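Local coordinates for nucleoside-diphosphate-sugar pyrophosphorylase (Vibrio cholerae, PDB 4EVW), which probably transfers a nucleotidyl group from a nucleoside triphosphate to a sugar phosphate, releasing pyrophosphate and forming an activated nucleotide sugar, at residues A[90-93]-A[94-98]; A[110-113]-A[114-118]; A[209-212]-A[213-216]. The protein carries 1 engineered substitution. One frame throughout, in Å; residues are numbered along the deposited sequence.

Contact 1. Residues A[90-93]-A[94-98]; sequences TVTL and GLEEL
Thr90, Val91, Thr92 and Leu93 hand their carbonyl oxygens to the amides of Gly94, Leu95, Glu96 and Glu97, four successive i to i+4 bonds of a regular alpha helix, of which the shortest joins Gly94 N to Thr90 O at 2.8 Å. Two pairs of side chains run along this backbone. On one flank Val91 and Leu95 lie alongside each other and point the same way, Val91 CG1 touching Leu95 CD1 at 3.9 Å. Leu95 also rests its branch point on the previous turn, with CG 3.3 Å from Val91 O. Next to this pair, Thr92 and Glu96 repeat the side-by-side arrangement. The Glu96 chain leaves with CG beside its own backbone N (chi1 -75°) and then runs extended, which carries the carboxylate back along the helix toward Thr92 and Leu93. There its two oxygens meet different neighbours: OE2 meets the Thr92 methyl, CG2, at 3.7 Å, while OE1 meets Leu93 CD2 at 3.6 Å, the leucine lying at a slant to the glutamate. Both are van der Waals contacts between an oxygen and a methyl group. The hydroxyl of Thr92 turns the other way and bonds to Ala88 O one turn earlier, leaving the methyl for Glu96. Thr90 itself ties its hydroxyl to Thr84 and to Gly86 O near the start of helix 87-100. Around the helix, one side faces helix 180-191, with Val91 and Thr92 on Tyr183, Thr92 also on Tyr187, and Leu95 on Lys180, whereas Thr90, Leu93, Glu97 and Leu98 lean on strand 75-80, and Thr90 and Leu95 also reach strand 49-54.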
# COMPACT_ATOMS: atom_id res chain seq x y z
N THR A 90 0.27 4.51 9.47
CA THR A 90 1.18 3.38 9.63
C THR A 90 2.48 3.66 8.87
O THR A 90 3.57 3.48 9.40
CB THR A 90 0.54 2.09 9.11
OG1 THR A 90 -0.65 1.83 9.86
CG2 THR A 90 1.51 0.91 9.25
N VAL A 91 2.34 4.09 7.62
CA VAL A 91 3.51 4.40 6.80
C VAL A 91 4.36 5.50 7.44
O VAL A 91 5.58 5.37 7.55
CB VAL A 91 3.08 4.82 5.38
CG1 VAL A 91 4.26 5.43 4.63
CG2 VAL A 91 2.53 3.60 4.63
N THR A 92 3.72 6.59 7.86
CA THR A 92 4.47 7.69 8.49
C THR A 92 5.21 7.22 9.75
O THR A 92 6.38 7.55 9.94
CB THR A 92 3.53 8.86 8.84
OG1 THR A 92 3.01 9.43 7.63
CG2 THR A 92 4.28 9.94 9.62
N LEU A 93 4.54 6.47 10.61
CA LEU A 93 5.17 5.98 11.84
C LEU A 93 6.29 4.98 11.51
O LEU A 93 7.30 4.92 12.21
CB LEU A 93 4.13 5.35 12.76
CG LEU A 93 3.12 6.33 13.36
CD1 LEU A 93 2.16 5.59 14.28
CD2 LEU A 93 3.86 7.42 14.13
N GLY A 94 6.10 4.21 10.45
CA GLY A 94 7.11 3.25 10.04
C GLY A 94 8.37 3.95 9.53
O GLY A 94 9.49 3.52 9.81
N LEU A 95 8.19 5.02 8.76
CA LEU A 95 9.32 5.76 8.24
C LEU A 95 10.05 6.46 9.38
O LEU A 95 11.27 6.61 9.36
CB LEU A 95 8.86 6.79 7.20
CG LEU A 95 8.37 6.16 5.89
CD1 LEU A 95 7.73 7.23 5.03
CD2 LEU A 95 9.55 5.51 5.15
N GLU A 96 9.29 6.90 10.38
CA GLU A 96 9.92 7.55 11.52
C GLU A 96 10.73 6.52 12.30
O GLU A 96 11.83 6.81 12.77
CB GLU A 96 8.85 8.23 12.39
CG GLU A 96 8.32 9.51 11.75
CD GLU A 96 7.16 10.15 12.52
OE1 GLU A 96 6.69 9.54 13.50
OE2 GLU A 96 6.73 11.25 12.12
N GLU A 97 10.19 5.31 12.43
CA GLU A 97 10.90 4.24 13.14
C GLU A 97 12.16 3.85 12.37
O GLU A 97 13.21 3.56 12.96
CB GLU A 97 9.98 3.03 13.32
CG GLU A 97 10.68 1.73 13.74
CD GLU A 97 11.47 1.85 15.04
OE1 GLU A 97 11.17 2.75 15.86
OE2 GLU A 97 12.39 1.03 15.25
N LEU A 98 12.07 3.84 11.04
CA LEU A 98 13.23 3.51 10.22
C LEU A 98 14.35 4.51 10.52
O LEU A 98 15.51 4.13 10.69
CB LEU A 98 12.87 3.55 8.74
CG LEU A 98 13.99 3.16 7.77
CD1 LEU A 98 14.43 1.72 8.06
CD2 LEU A 98 13.50 3.29 6.34

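Contact 2. Residues A[110-113]-A[114-118]; sequences TVFN and IDTFR
Asn113 and Thr116 meet at a slant across a tight turn, the amide oxygen of one facing the hydroxyl of the other. Thr116 OG1 donates to Asn113 OD1 over 2.8 Å, arriving well to the side of the C=O direction (angle 106° at the oxygen). The asparagine reaches this place because its CG is tucked between the backbone N and the carbonyl carbon (chi1 67°), which swings the amide over the turn. A water then closes a small ring: Asn113 ND2 donates to it at 2.9 Å, and it donates to Thr116 OG1 at 2.7 Å, fixing which way round the amide sits. The Phe112 ring crosses Thr116 obliquely, CE2 coming 3.2 Å from Thr116 O and CZ 3.6 Å from Thr116 CB. Arg118 passes the ring at about a right angle, its CG 3.8 Å from Phe112 CZ; its guanidinium goes on to a salt bridge with Glu135. Phe40 meets the Phe112 ring edge-to-face. The backbone is a type I beta turn closed by Thr116 N to Asn113 O (3.3 Å), with an Asx turn nested in it whose bond, Asp115 N to Asn113 OD1 (3.0 Å), is weak. It lies just beyond strand 109-111; the loop after this strand of the Rossmann-like sheet commonly lines the active-site cleft in sugar nucleotidyltransferases, and probably does so here.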
# COMPACT_ATOMS: atom_id res chain seq x y z
N THR A 110 7.21 3.06 -2.44
CA THR A 110 6.12 2.41 -3.15
C THR A 110 5.32 1.69 -2.08
O THR A 110 5.75 0.66 -1.57
CB THR A 110 6.68 1.41 -4.16
OG1 THR A 110 7.49 2.12 -5.11
CG2 THR A 110 5.56 0.69 -4.89
N VAL A 111 4.17 2.24 -1.73
CA VAL A 111 3.34 1.64 -0.70
C VAL A 111 2.43 0.59 -1.32
O VAL A 111 1.80 0.83 -2.34
CB VAL A 111 2.47 2.70 0.01
CG1 VAL A 111 1.67 2.05 1.14
CG2 VAL A 111 3.36 3.81 0.53
N PHE A 112 2.37 -0.57 -0.68
CA PHE A 112 1.55 -1.65 -1.18
C PHE A 112 0.92 -2.34 0.02
O PHE A 112 1.40 -2.19 1.14
CB PHE A 112 2.44 -2.63 -1.94
CG PHE A 112 1.69 -3.67 -2.70
CD1 PHE A 112 0.83 -3.32 -3.73
CD2 PHE A 112 1.86 -5.02 -2.40
CE1 PHE A 112 0.14 -4.29 -4.45
CE2 PHE A 112 1.18 -6.00 -3.11
CZ PHE A 112 0.32 -5.64 -4.14
N ASN A 113 -0.14 -3.11 -0.18
CA ASN A 113 -0.73 -3.77 0.97
C ASN A 113 -0.69 -5.28 0.83
O ASN A 113 -0.69 -5.84 -0.27
CB ASN A 113 -2.15 -3.26 1.20
CG ASN A 113 -3.10 -3.66 0.11
OD1 ASN A 113 -3.67 -4.74 0.13
ND2 ASN A 113 -3.26 -2.78 -0.87
N ILE A 114 -0.66 -5.94 1.98
CA ILE A 114 -0.57 -7.38 2.04
C ILE A 114 -1.84 -8.11 1.60
O ILE A 114 -1.84 -9.34 1.48
CB ILE A 114 -0.12 -7.79 3.47
CG1 ILE A 114 0.85 -8.96 3.39
CG2 ILE A 114 -1.32 -8.09 4.35
CD1 ILE A 114 2.13 -8.63 2.64
N ASP A 115 -2.91 -7.36 1.33
CA ASP A 115 -4.19 -7.94 0.89
C ASP A 115 -4.27 -8.07 -0.62
O ASP A 115 -5.27 -8.55 -1.16
CB ASP A 115 -5.38 -7.05 1.29
CG ASP A 115 -5.43 -6.75 2.76
OD1 ASP A 115 -5.23 -7.68 3.57
OD2 ASP A 115 -5.69 -5.58 3.11
N THR A 116 -3.22 -7.64 -1.31
CA THR A 116 -3.23 -7.65 -2.76
C THR A 116 -2.07 -8.40 -3.38
O THR A 116 -0.96 -8.37 -2.84
CB THR A 116 -3.18 -6.19 -3.27
OG1 THR A 116 -4.17 -5.41 -2.58
CG2 THR A 116 -3.44 -6.12 -4.77
N PHE A 117 -2.32 -9.09 -4.49
CA PHE A 117 -1.25 -9.79 -5.20
C PHE A 117 -1.18 -9.20 -6.60
O PHE A 117 -2.19 -9.05 -7.29
CB PHE A 117 -1.49 -11.29 -5.34
CG PHE A 117 -1.98 -11.95 -4.10
CD1 PHE A 117 -1.60 -11.49 -2.84
CD2 PHE A 117 -2.84 -13.04 -4.19
CE1 PHE A 117 -2.08 -12.10 -1.69
CE2 PHE A 117 -3.32 -13.66 -3.05
CZ PHE A 117 -2.94 -13.19 -1.79
N ARG A 118 0.04 -8.87 -7.00
CA ARG A 118 0.31 -8.30 -8.32
C ARG A 118 1.42 -9.14 -8.92
O ARG A 118 2.59 -8.73 -8.91
CB ARG A 118 0.75 -6.84 -8.16
CG ARG A 118 -0.41 -5.90 -7.90
CD ARG A 118 -1.12 -5.54 -9.20
NE ARG A 118 -0.27 -4.71 -10.04
CZ ARG A 118 0.39 -5.15 -11.11
NH1 ARG A 118 0.30 -6.42 -11.48
NH2 ARG A 118 1.17 -4.32 -11.79
O HOH W 1 -5.70 -3.19 -2.41

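Contact 3. Residues A[209-212]-A[213-216]; sequences YNEL and IQKG. Engineered in segment 209-212: Glu211 (natural residue Leu).
Lys215 folds back over the last turn of helix 208-214 and spends most of its length on Glu211 O. Its CB starts 3.7 Å from Leu212 O, and CG and CD pass along the neighbouring carbonyl of Glu211. A bend at chi3 (-68°) brings CE to 3.3 Å from Glu211 O, and a second bend at chi4 sets the direction of NZ. CE also meets Leu212 CD2 at 4.0 Å, the two side chains lying aslant. At the tip, NZ lies 3.7 Å from Glu211 O and 4.1 Å from Glu211 CB. It donates to a water 3.2 Å from NZ, and this water in turn gives bonds to Glu211 O and, at 2.7 Å, to Glu211 OE1. Lysine and glutamate are therefore linked through water, since Glu211 OE1 and Lys215 NZ remain 5.0 Å apart; the opposite charges may still attract weakly. Glu211 is an engineered residue, in place of a natural leucine, so the carboxylate arm of this water link belongs to the altered protein. Its chain also lies against Ala186, Glu189 and Tyr190 of helix 180-191. Gln214 and Ile213 lie along the carbonyls of Asn210 and Tyr209. Gln214 has its side chain about 4 Å from a bound magnesium ion. Tyr209 stacks on Phe177 and bonds through OH to His176 O. Lys215 N makes the last regular helix bond, to Glu211 O; in the Schellman motif that follows, Gly216 N turns back to Ile213 O, and Gly216 takes a positive phi (88°), where the chain leaves the helix. This is the classic C-terminal cap that turns a helix into the following loop, here leading toward strand 219-223.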
# COMPACT_ATOMS: atom_id res chain seq x y z
N TYR A 209 -2.60 12.29 -2.21
CA TYR A 209 -2.22 12.82 -3.50
C TYR A 209 -2.85 14.18 -3.80
O TYR A 209 -2.28 14.98 -4.54
CB TYR A 209 -2.55 11.81 -4.60
CG TYR A 209 -1.58 10.65 -4.65
CD1 TYR A 209 -0.34 10.78 -5.28
CD2 TYR A 209 -1.91 9.43 -4.07
CE1 TYR A 209 0.55 9.71 -5.33
CE2 TYR A 209 -1.03 8.35 -4.12
CZ TYR A 209 0.19 8.50 -4.75
OH TYR A 209 1.04 7.42 -4.82
N ASN A 210 -4.00 14.47 -3.20
CA ASN A 210 -4.63 15.76 -3.44
C ASN A 210 -3.75 16.90 -2.93
O ASN A 210 -3.73 17.97 -3.51
CB ASN A 210 -6.02 15.82 -2.80
CG ASN A 210 -7.01 14.91 -3.49
OD1 ASN A 210 -7.08 14.90 -4.72
ND2 ASN A 210 -7.77 14.15 -2.72
N GLU A 211 -3.02 16.64 -1.84
CA GLU A 211 -2.13 17.66 -1.29
C GLU A 211 -0.99 17.90 -2.28
O GLU A 211 -0.56 19.04 -2.51
CB GLU A 211 -1.56 17.21 0.06
CG GLU A 211 -2.61 16.90 1.15
CD GLU A 211 -3.32 18.15 1.67
OE1 GLU A 211 -2.86 19.27 1.36
OE2 GLU A 211 -4.33 18.01 2.38
N LEU A 212 -0.49 16.82 -2.88
CA LEU A 212 0.61 16.93 -3.84
C LEU A 212 0.15 17.58 -5.15
O LEU A 212 0.87 18.40 -5.73
CB LEU A 212 1.20 15.54 -4.12
CG LEU A 212 1.81 14.82 -2.91
CD1 LEU A 212 2.49 13.54 -3.36
CD2 LEU A 212 2.81 15.73 -2.22
N ILE A 213 -1.03 17.21 -5.61
CA ILE A 213 -1.57 17.78 -6.84
C ILE A 213 -1.81 19.28 -6.66
O ILE A 213 -1.51 20.07 -7.55
CB ILE A 213 -2.89 17.07 -7.23
CG1 ILE A 213 -2.58 15.62 -7.65
CG2 ILE A 213 -3.59 17.81 -8.38
CD1 ILE A 213 -3.81 14.75 -7.82
N GLN A 214 -2.32 19.68 -5.50
CA GLN A 214 -2.56 21.09 -5.25
C GLN A 214 -1.26 21.89 -5.27
O GLN A 214 -1.24 23.04 -5.70
CB GLN A 214 -3.26 21.28 -3.90
CG GLN A 214 -4.76 21.08 -3.97
CD GLN A 214 -5.38 21.00 -2.60
OE1 GLN A 214 -4.95 21.67 -1.67
NE2 GLN A 214 -6.42 20.18 -2.46
N LYS A 215 -0.18 21.27 -4.81
CA LYS A 215 1.12 21.94 -4.79
C LYS A 215 1.78 21.95 -6.16
O LYS A 215 2.89 22.44 -6.31
CB LYS A 215 2.05 21.30 -3.76
CG LYS A 215 1.77 21.76 -2.34
CD LYS A 215 2.70 21.10 -1.34
CE LYS A 215 2.41 19.61 -1.21
NZ LYS A 215 1.99 19.25 0.17
N GLY A 216 1.09 21.39 -7.15
CA GLY A 216 1.63 21.39 -8.50
C GLY A 216 2.53 20.23 -8.88
O GLY A 216 3.17 20.28 -9.93
O HOH W 2 -0.88 20.56 0.05

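How the contacts relate
Along the chain the three follow in series: contact 1 within helix 87-100, contact 2 in the next strand, 109-111, and the turn beyond it, contact 3 much later at the end of helix 208-214. Contacts 1 and 2 have centres about 17 Å apart yet touch, Val91 CG2 packing on Val111 CG1 at 3.9 Å. Contact 3 stands about 21 Å from contact 1 and 23 Å from contact 2, centre to centre, with no touch. Helix 180-191 bridges 1 and 3, and strand 174-177, antiparallel to 109-111, joins 2 and 3. Contacts 1 and 3 thus belong to helices flanking the mixed sheet, while contact 2 lies at a strand end, where this family's active site is probably found.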